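Local coordinates for protein cobalt-precorrin-5B C(1)-methyltransferase (Archaeoglobus fulgidus, PDB 1SR8) that probably methylates C-1 of cobalt-precorrin-5B, using S-adenosyl-L-methionine, to give cobalt-precorrin-6A on the anaerobic route to adenosylcobalamin, at residues K136-I139 against L140-I144; G163-V166 against A167-T170; L202-A205 against M206-H209; E269-A272 against R273-V277. One frame throughout, in Å; residues are numbered along the deposited sequence.

Contact 1. Residues K136-I139 against L140-I144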
loop_
_atom_site.group_PDB
_atom_site.type_symbol
_atom_site.label_atom_id
_atom_site.label_comp_id
_atom_site.label_asym_id
_atom_site.label_seq_id
_atom_site.Cartn_x
_atom_site.Cartn_y
_atom_site.Cartn_z
ATOM N N LYS A 136 -3.007 7.405 -9.092
ATOM C CA LYS A 136 -3.184 7.972 -10.415
ATOM C C LYS A 136 -1.896 7.962 -11.233
ATOM O O LYS A 136 -1.906 7.581 -12.410
ATOM C CB LYS A 136 -3.722 9.398 -10.307
ATOM C CG LYS A 136 -4.055 10.021 -11.650
ATOM C CD LYS A 136 -5.088 9.193 -12.409
ATOM C CE LYS A 136 -5.487 9.881 -13.710
ATOM N NZ LYS A 136 -6.021 11.268 -13.474
ATOM N N LEU A 137 -0.789 8.367 -10.624
ATOM C CA LEU A 137 0.469 8.385 -11.357
ATOM C C LEU A 137 0.902 6.971 -11.710
ATOM O O LEU A 137 1.453 6.739 -12.783
ATOM C CB LEU A 137 1.561 9.073 -10.543
ATOM C CG LEU A 137 1.376 10.582 -10.327
ATOM C CD1 LEU A 137 2.547 11.136 -9.498
ATOM C CD2 LEU A 137 1.272 11.283 -11.681
ATOM N N GLN A 138 0.637 6.033 -10.803
ATOM C CA GLN A 138 0.989 4.625 -11.001
ATOM C C GLN A 138 0.232 4.046 -12.175
ATOM O O GLN A 138 0.824 3.410 -13.047
ATOM C CB GLN A 138 0.665 3.799 -9.755
ATOM C CG GLN A 138 0.970 2.322 -9.923
ATOM C CD GLN A 138 0.509 1.493 -8.738
ATOM O OE1 GLN A 138 -0.350 1.927 -7.963
ATOM N NE2 GLN A 138 1.063 0.283 -8.597
ATOM N N ILE A 139 -1.083 4.259 -12.189
ATOM C CA ILE A 139 -1.925 3.750 -13.264
ATOM C C ILE A 139 -1.497 4.345 -14.598
ATOM O O ILE A 139 -1.329 3.621 -15.574
ATOM C CB ILE A 139 -3.405 4.071 -13.001
ATOM C CG1 ILE A 139 -3.854 3.384 -11.707
ATOM C CG2 ILE A 139 -4.259 3.591 -14.170
ATOM C CD1 ILE A 139 -5.280 3.703 -11.295
ATOM N N LEU A 140 -1.302 5.660 -14.641
ATOM C CA LEU A 140 -0.886 6.323 -15.875
ATOM C C LEU A 140 0.429 5.786 -16.366
ATOM O O LEU A 140 0.626 5.604 -17.555
ATOM C CB LEU A 140 -0.735 7.825 -15.668
ATOM C CG LEU A 140 -2.002 8.661 -15.790
ATOM C CD1 LEU A 140 -1.653 10.130 -15.495
ATOM C CD2 LEU A 140 -2.589 8.495 -17.202
ATOM N N GLU A 141 1.341 5.560 -15.435
ATOM C CA GLU A 141 2.658 5.044 -15.762
ATOM C C GLU A 141 2.551 3.693 -16.473
ATOM O O GLU A 141 3.161 3.466 -17.518
ATOM C CB GLU A 141 3.479 4.899 -14.479
ATOM C CG GLU A 141 4.901 4.507 -14.754
ATOM C CD GLU A 141 5.736 4.386 -13.507
ATOM O OE1 GLU A 141 6.969 4.264 -13.655
ATOM O OE2 GLU A 141 5.177 4.398 -12.388
ATOM N N ASN A 142 1.770 2.792 -15.895
ATOM C CA ASN A 142 1.580 1.473 -16.468
ATOM C C ASN A 142 0.836 1.549 -17.787
ATOM O O ASN A 142 1.080 0.748 -18.692
ATOM C CB ASN A 142 0.821 0.593 -15.479
ATOM C CG ASN A 142 1.701 0.117 -14.344
ATOM O OD1 ASN A 142 2.598 -0.707 -14.550
ATOM N ND2 ASN A 142 1.467 0.642 -13.144
ATOM N N PHE A 143 -0.078 2.511 -17.889
ATOM C CA PHE A 143 -0.858 2.716 -19.111
ATOM C C PHE A 143 0.079 3.110 -20.254
ATOM O O PHE A 143 -0.026 2.590 -21.370
ATOM C CB PHE A 143 -1.907 3.819 -18.893
ATOM C CG PHE A 143 -2.624 4.238 -20.158
ATOM C CD1 PHE A 143 -3.553 3.395 -20.764
ATOM C CD2 PHE A 143 -2.333 5.457 -20.767
ATOM C CE1 PHE A 143 -4.180 3.757 -21.960
ATOM C CE2 PHE A 143 -2.955 5.827 -21.962
ATOM C CZ PHE A 143 -3.878 4.975 -22.557
ATOM N N ILE A 144 0.994 4.034 -19.969
ATOM C CA ILE A 144 1.959 4.494 -20.966
ATOM C C ILE A 144 2.839 3.332 -21.409
ATOM O O ILE A 144 3.001 3.101 -22.605
ATOM C CB ILE A 144 2.887 5.597 -20.408
ATOM C CG1 ILE A 144 2.092 6.864 -20.093
ATOM C CG2 ILE A 144 3.981 5.904 -21.413
ATOM C CD1 ILE A 144 2.902 7.893 -19.322
#
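Gln138 O is gripped twice by Asn142: by its backbone N at 3.1 Å, in a nearly straight bond, and by its side-chain ND2. The ND2 bond to Gln138 O measures 2.8 Å but is bent to 129° at the hydrogen, and so is weak. The Asn142 side chain reaches back because its CG is set beside its own backbone N (chi1 -76°), which also brings ND2 to 3.7 Å from Gln138 CG. The two side chains run side by side in the same direction, their amide planes 49° apart. Both belong to the middle of helix 133-149, where successive i to i+4 bonds run from Leu140 N to Lys136 O (3.0 Å), Glu141 N to Leu137 O and Phe143 N to Ile139 O (2.9 Å). The amide ends are fixed by other parts of the fold: Gln138 NE2 bonds to Thr46 OG1 and Ser69 O, while Asn142 OD1 accepts from Ser69 N, which ties this buried polar face to helix 44-57 and the loop at Ser69. On another side, Ile139, Leu140 and Phe143 pack on Ile116 of strand 115-118. Leu140 also folds back over the preceding turn, its CB and CG each 3.5 Å from Lys136 O.

Contact 2. Residues G163-V166 against A167-T170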
loop_
_atom_site.group_PDB
_atom_site.type_symbol
_atom_site.label_atom_id
_atom_site.label_comp_id
_atom_site.label_asym_id
_atom_site.label_seq_id
_atom_site.Cartn_x
_atom_site.Cartn_y
_atom_site.Cartn_z
ATOM N N GLY A 163 -18.129 -2.063 -6.025
ATOM C CA GLY A 163 -17.585 -0.913 -5.344
ATOM C C GLY A 163 -18.579 -0.076 -4.577
ATOM O O GLY A 163 -18.305 0.338 -3.453
ATOM N N GLU A 164 -19.736 0.184 -5.167
ATOM C CA GLU A 164 -20.729 1.009 -4.497
ATOM C C GLU A 164 -21.205 0.376 -3.203
ATOM O O GLU A 164 -21.428 1.071 -2.208
ATOM C CB GLU A 164 -21.916 1.260 -5.413
ATOM C CG GLU A 164 -22.834 2.349 -4.901
ATOM C CD GLU A 164 -24.007 2.579 -5.817
ATOM O OE1 GLU A 164 -23.777 2.860 -7.014
ATOM O OE2 GLU A 164 -25.156 2.475 -5.339
ATOM N N GLU A 165 -21.364 -0.944 -3.224
ATOM C CA GLU A 165 -21.793 -1.671 -2.042
ATOM C C GLU A 165 -20.680 -1.692 -1.008
ATOM O O GLU A 165 -20.833 -1.144 0.083
ATOM C CB GLU A 165 -22.186 -3.105 -2.401
ATOM C CG GLU A 165 -23.602 -3.227 -2.910
ATOM C CD GLU A 165 -24.596 -2.453 -2.053
ATOM O OE1 GLU A 165 -24.649 -2.690 -0.824
ATOM O OE2 GLU A 165 -25.327 -1.600 -2.611
ATOM N N VAL A 166 -19.563 -2.328 -1.353
ATOM C CA VAL A 166 -18.418 -2.414 -0.449
ATOM C C VAL A 166 -18.159 -1.061 0.196
ATOM O O VAL A 166 -17.734 -0.986 1.345
ATOM C CB VAL A 166 -17.142 -2.865 -1.195
ATOM C CG1 VAL A 166 -15.946 -2.811 -0.266
ATOM C CG2 VAL A 166 -17.325 -4.267 -1.723
ATOM N N ALA A 167 -18.429 0.002 -0.552
ATOM C CA ALA A 167 -18.230 1.364 -0.073
ATOM C C ALA A 167 -19.133 1.690 1.114
ATOM O O ALA A 167 -18.724 2.373 2.054
ATOM C CB ALA A 167 -18.486 2.352 -1.208
ATOM N N LYS A 168 -20.366 1.201 1.067
ATOM C CA LYS A 168 -21.321 1.456 2.140
ATOM C C LYS A 168 -20.790 1.020 3.508
ATOM O O LYS A 168 -21.233 1.517 4.537
ATOM C CB LYS A 168 -22.649 0.742 1.845
ATOM C CG LYS A 168 -23.410 1.268 0.622
ATOM C CD LYS A 168 -24.736 0.530 0.463
ATOM C CE LYS A 168 -25.649 1.156 -0.600
ATOM N NZ LYS A 168 -25.268 0.862 -2.017
ATOM N N LYS A 169 -19.833 0.101 3.519
ATOM C CA LYS A 169 -19.277 -0.390 4.777
ATOM C C LYS A 169 -17.834 0.048 4.960
ATOM O O LYS A 169 -17.099 -0.514 5.772
ATOM C CB LYS A 169 -19.370 -1.925 4.829
ATOM C CG LYS A 169 -18.606 -2.640 3.718
ATOM C CD LYS A 169 -19.169 -4.034 3.444
ATOM C CE LYS A 169 -18.914 -5.003 4.588
ATOM N NZ LYS A 169 -17.464 -5.314 4.760
ATOM N N THR A 170 -17.432 1.063 4.209
ATOM C CA THR A 170 -16.069 1.559 4.295
ATOM C C THR A 170 -16.063 2.925 4.976
ATOM O O THR A 170 -15.004 3.487 5.269
ATOM C CB THR A 170 -15.441 1.668 2.892
ATOM O OG1 THR A 170 -14.020 1.774 3.011
ATOM C CG2 THR A 170 -15.966 2.894 2.166
#
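Lys168 turns back along helix 163-168 to meet Glu165, three residues earlier, and Glu164, four earlier. Its CB lies 3.2 Å from Glu165 O, and CG is close to two backbone carbonyls, 3.5 Å from Glu164 O and only slightly farther from that of Glu165. CD then passes Glu165 OE1 at 3.5 Å, and CE comes to 3.4 Å from Glu165 OE2. A bend at the last torsion of Lys168 (chi4 77°) brings Lys168 NZ onto Glu165 OE2 at 2.5 Å, a short salt bridge that meets the oxygen from above the carboxylate plane, 47° out of it. Glu165 helps by curling: its chain is bent at chi2 (-46°), whereas that of Glu164 is extended beyond CG. The ammonium group also has a long salt bridge, Lys168 NZ lying 3.7 Å from Glu164 OE2, so one lysine is shared by two exposed acids and probably offsets part of their mutual repulsion. The backbone here is only weakly helical: Lys168 N bonds to Glu165 O at 2.6 Å and Lys169 N to Val166 O, both i to i+3, while the i to i+4 bond from Lys168 N to Glu164 O is weak. The short helix follows strand 155-159 of the mixed sheet; Val166 rests on Thr101 and Ile104, and Lys169 and Thr170 on Val100, in the loop between strands 86-90 and 105-111.

Contact 3. Residues L202-A205 against M206-H209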
loop_
_atom_site.group_PDB
_atom_site.type_symbol
_atom_site.label_atom_id
_atom_site.label_comp_id
_atom_site.label_asym_id
_atom_site.label_seq_id
_atom_site.Cartn_x
_atom_site.Cartn_y
_atom_site.Cartn_z
ATOM N N LEU A 202 8.821 -4.777 15.622
ATOM C CA LEU A 202 9.441 -4.247 16.835
ATOM C C LEU A 202 10.814 -4.894 16.986
ATOM O O LEU A 202 11.792 -4.223 17.302
ATOM C CB LEU A 202 8.583 -4.550 18.070
ATOM C CG LEU A 202 9.237 -4.299 19.437
ATOM C CD1 LEU A 202 9.734 -2.861 19.535
ATOM C CD2 LEU A 202 8.232 -4.588 20.532
ATOM N N LYS A 203 10.878 -6.202 16.746
ATOM C CA LYS A 203 12.130 -6.940 16.833
ATOM C C LYS A 203 13.107 -6.449 15.779
ATOM O O LYS A 203 14.309 -6.364 16.031
ATOM C CB LYS A 203 11.883 -8.434 16.639
ATOM C CG LYS A 203 11.029 -9.061 17.722
ATOM C CD LYS A 203 10.887 -10.552 17.483
ATOM C CE LYS A 203 10.042 -11.217 18.563
ATOM N NZ LYS A 203 9.891 -12.677 18.295
ATOM N N ILE A 204 12.595 -6.133 14.595
ATOM C CA ILE A 204 13.440 -5.629 13.523
ATOM C C ILE A 204 14.011 -4.277 13.941
ATOM O O ILE A 204 15.167 -3.961 13.658
ATOM C CB ILE A 204 12.643 -5.442 12.213
ATOM C CG1 ILE A 204 12.171 -6.808 11.701
ATOM C CG2 ILE A 204 13.503 -4.737 11.170
ATOM C CD1 ILE A 204 11.333 -6.756 10.428
ATOM N N ALA A 205 13.184 -3.491 14.628
ATOM C CA ALA A 205 13.573 -2.162 15.087
ATOM C C ALA A 205 14.538 -2.221 16.263
ATOM O O ALA A 205 15.076 -1.198 16.675
ATOM C CB ALA A 205 12.335 -1.366 15.472
ATOM N N MET A 206 14.752 -3.415 16.801
ATOM C CA MET A 206 15.663 -3.587 17.927
ATOM C C MET A 206 17.110 -3.581 17.447
ATOM O O MET A 206 18.032 -3.517 18.250
ATOM C CB MET A 206 15.374 -4.903 18.650
ATOM C CG MET A 206 13.975 -5.002 19.213
ATOM S SD MET A 206 13.800 -4.387 20.878
ATOM C CE MET A 206 12.782 -5.622 21.490
ATOM N N GLN A 207 17.310 -3.658 16.136
ATOM C CA GLN A 207 18.660 -3.647 15.582
ATOM C C GLN A 207 19.182 -2.221 15.508
ATOM O O GLN A 207 20.339 -1.999 15.172
ATOM C CB GLN A 207 18.668 -4.225 14.171
ATOM C CG GLN A 207 18.230 -5.650 14.068
ATOM C CD GLN A 207 17.878 -6.021 12.647
ATOM O OE1 GLN A 207 16.834 -5.617 12.136
ATOM N NE2 GLN A 207 18.755 -6.781 11.987
ATOM N N TYR A 208 18.322 -1.258 15.815
ATOM C CA TYR A 208 18.687 0.156 15.744
ATOM C C TYR A 208 18.488 0.825 17.084
ATOM O O TYR A 208 17.504 0.566 17.773
ATOM C CB TYR A 208 17.820 0.859 14.692
ATOM C CG TYR A 208 17.930 0.242 13.320
ATOM C CD1 TYR A 208 18.935 0.637 12.443
ATOM C CD2 TYR A 208 17.041 -0.756 12.903
ATOM C CE1 TYR A 208 19.063 0.061 11.178
ATOM C CE2 TYR A 208 17.158 -1.348 11.631
ATOM C CZ TYR A 208 18.176 -0.929 10.775
ATOM O OH TYR A 208 18.316 -1.476 9.517
ATOM N N HIS A 209 19.420 1.695 17.454
ATOM C CA HIS A 209 19.308 2.383 18.728
ATOM C C HIS A 209 18.270 3.498 18.637
ATOM O O HIS A 209 17.419 3.641 19.516
ATOM C CB HIS A 209 20.661 2.960 19.160
ATOM C CG HIS A 209 20.602 3.691 20.463
ATOM N ND1 HIS A 209 20.233 3.077 21.640
ATOM C CD2 HIS A 209 20.795 4.997 20.761
ATOM C CE1 HIS A 209 20.195 3.976 22.608
ATOM N NE2 HIS A 209 20.532 5.149 22.101
#
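Met206, Gln207 and Tyr208 each donate a backbone N-H to the carbonyl three residues earlier, at Lys203, Ile204 and Ala205. The bond from Gln207 N to Ile204 O (3.3 Å) is fairly straight at the hydrogen, although the donor stands above the carbonyl plane, 55° out of it. Its neighbours, Met206 N to Lys203 O and Tyr208 N to Ala205 O, are weak.

The apolar pair is Met206 CE with Leu202 CG, 4.3 Å apart. With CG beside its own backbone N (chi1 -60°), the methionine chain turns back toward Leu202, and further bends carry CE there.

Side-chain carbons also lie against carbonyl oxygens. Met206 CG is 3.0 Å from Leu202 O, and Gln207 leans back in the same manner, its CB and CG each 3.5 Å from Ile204 O. An alanine in place of Gln207 would keep CB and the backbone bond but would probably leave the Ile204 carbonyl without the CG that lies against it.

Around the aromatic ring, the Ile204 and Ala205 carbonyl oxygens lie at the edge of Tyr208, near its plane, with CD2 3.8 Å from Ile204 O. The ring hydroxyl bonds to Arg10 N, and Lys203 NZ forms a salt bridge with Glu34. Ile204 and Ala205 pack on Phe233 of strand 231-234.

Three i to i+3 bonds, two of them weak, and aliphatic parts of Met206 and Gln207 laid against carbonyls are consistent with a backbone that leaves regular helix here, on the way to strand 210-214, while side chains of Lys203 and Tyr208 tie it to Glu34 and Arg10.

Contact 4. Residues E269-A272 against R273-V277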
loop_
_atom_site.group_PDB
_atom_site.type_symbol
_atom_site.label_atom_id
_atom_site.label_comp_id
_atom_site.label_asym_id
_atom_site.label_seq_id
_atom_site.Cartn_x
_atom_site.Cartn_y
_atom_site.Cartn_z
ATOM N N GLU A 269 0.103 15.185 22.939
ATOM C CA GLU A 269 1.154 15.909 23.651
ATOM C C GLU A 269 1.246 15.492 25.116
ATOM O O GLU A 269 2.324 15.548 25.708
ATOM C CB GLU A 269 0.894 17.406 23.545
ATOM C CG GLU A 269 -0.564 17.770 23.796
ATOM C CD GLU A 269 -0.929 19.139 23.251
ATOM O OE1 GLU A 269 -0.705 19.372 22.039
ATOM O OE2 GLU A 269 -1.441 19.980 24.030
ATOM N N GLU A 270 0.121 15.084 25.699
ATOM C CA GLU A 270 0.102 14.632 27.089
ATOM C C GLU A 270 0.765 13.260 27.161
ATOM O O GLU A 270 1.616 13.014 28.016
ATOM C CB GLU A 270 -1.336 14.535 27.607
ATOM C CG GLU A 270 -2.040 15.881 27.774
ATOM C CD GLU A 270 -3.466 15.737 28.294
ATOM O OE1 GLU A 270 -3.662 15.135 29.377
ATOM O OE2 GLU A 270 -4.394 16.228 27.614
ATOM N N ARG A 271 0.357 12.371 26.256
ATOM C CA ARG A 271 0.917 11.027 26.174
ATOM C C ARG A 271 2.392 11.147 25.820
ATOM O O ARG A 271 3.206 10.320 26.229
ATOM C CB ARG A 271 0.200 10.208 25.094
ATOM C CG ARG A 271 -1.048 9.486 25.567
ATOM C CD ARG A 271 -0.683 8.318 26.467
ATOM N NE ARG A 271 0.005 7.257 25.735
ATOM C CZ ARG A 271 0.563 6.189 26.302
ATOM N NH1 ARG A 271 0.518 6.035 27.618
ATOM N NH2 ARG A 271 1.163 5.271 25.556
ATOM N N ALA A 272 2.726 12.181 25.052
ATOM C CA ALA A 272 4.105 12.423 24.642
ATOM C C ALA A 272 4.992 12.640 25.864
ATOM O O ALA A 272 5.878 11.838 26.152
ATOM C CB ALA A 272 4.174 13.636 23.724
ATOM N N ARG A 273 4.752 13.729 26.583
ATOM C CA ARG A 273 5.541 14.027 27.772
ATOM C C ARG A 273 5.312 12.974 28.861
ATOM O O ARG A 273 6.087 12.862 29.811
ATOM C CB ARG A 273 5.215 15.450 28.274
ATOM C CG ARG A 273 6.082 16.534 27.598
ATOM C CD ARG A 273 5.292 17.713 27.006
ATOM N NE ARG A 273 4.781 18.627 28.027
ATOM C CZ ARG A 273 4.268 19.832 27.778
ATOM N NH1 ARG A 273 4.194 20.289 26.534
ATOM N NH2 ARG A 273 3.824 20.586 28.778
ATOM N N GLU A 274 4.260 12.183 28.688
ATOM C CA GLU A 274 3.895 11.122 29.625
ATOM C C GLU A 274 4.653 9.817 29.350
ATOM O O GLU A 274 4.600 8.877 30.141
ATOM C CB GLU A 274 2.392 10.883 29.522
ATOM C CG GLU A 274 1.824 9.819 30.418
ATOM C CD GLU A 274 0.308 9.857 30.420
ATOM O OE1 GLU A 274 -0.249 10.911 30.802
ATOM O OE2 GLU A 274 -0.326 8.847 30.038
ATOM N N GLU A 275 5.353 9.767 28.222
ATOM C CA GLU A 275 6.121 8.591 27.830
ATOM C C GLU A 275 7.589 8.960 27.687
ATOM O O GLU A 275 8.436 8.093 27.504
ATOM C CB GLU A 275 5.622 8.056 26.490
ATOM C CG GLU A 275 4.235 7.440 26.509
ATOM C CD GLU A 275 4.229 6.061 27.117
ATOM O OE1 GLU A 275 5.289 5.396 27.084
ATOM O OE2 GLU A 275 3.164 5.634 27.611
ATOM N N GLY A 276 7.881 10.252 27.755
ATOM C CA GLY A 276 9.253 10.705 27.620
ATOM C C GLY A 276 9.739 10.635 26.186
ATOM O O GLY A 276 10.946 10.569 25.930
ATOM N N VAL A 277 8.794 10.654 25.247
ATOM C CA VAL A 277 9.106 10.588 23.822
ATOM C C VAL A 277 8.444 11.725 23.048
ATOM O O VAL A 277 7.247 11.982 23.187
ATOM C CB VAL A 277 8.653 9.244 23.220
ATOM C CG1 VAL A 277 9.025 9.176 21.752
ATOM C CG2 VAL A 277 9.303 8.102 23.971
#
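Arg271 NH1 and Glu275 OE2, 2.7 Å apart, form the short salt bridge of this turn. The oxygen stands over one face of the guanidinium, and Glu275 CG lies above the centre of a face, 3.8 Å from the plane. The two side chains run the same way with their flat groups 60° apart. Glu274 OE2 comes instead to the guanidinium edge, in a long salt bridge 3.8 Å from Arg271 NH1, and Arg271 NH2 also bridges to Asp240. Bends at chi2 (-72°) and chi3 fold the arginine toward both glutamates. A leucine in place of Arg271 would probably leave the carboxylates of Glu275 and Asp240 without this charged mate, while Glu274 would keep Arg267.

Farther out, Arg267, one turn before Arg271, bridges to Glu274 OE2. The backbone fixes where Glu275 stands: Ala272 O accepts from Glu275 N at 3.0 Å and Val277 N at 3.3 Å, on opposite faces of its plane, and weakly from Gly276 N. Val277 then packs on Leu243, Lys249 and Ile251. Gly276, with positive phi (74°), ends the helical run, and the Val277 N to Ala272 O bond closes the end of helix 265-273 before strand 278-281 at the edge of the parallel sheet.

Overall arrangement
The four contacts follow one another along the chain without touching, and all are helical turns or helix ends. Contacts 1 and 2 belong to the part built on the mixed sheet, with centres 25 Å apart: helix 133-149 precedes strand 155-159, and helix 163-168 follows it. Contacts 3 and 4 lie at the parallel four-stranded sheet, with centres 21 Å apart and nearest atoms about 10 Å apart. Each leads from a helix into a strand, 210-214 after contact 3 and 278-281 after contact 4. The centres of contacts 1 and 4 are 42 Å apart, on opposite sides of the chain's centre. None of the four can be tied to a bound substrate or cofactor.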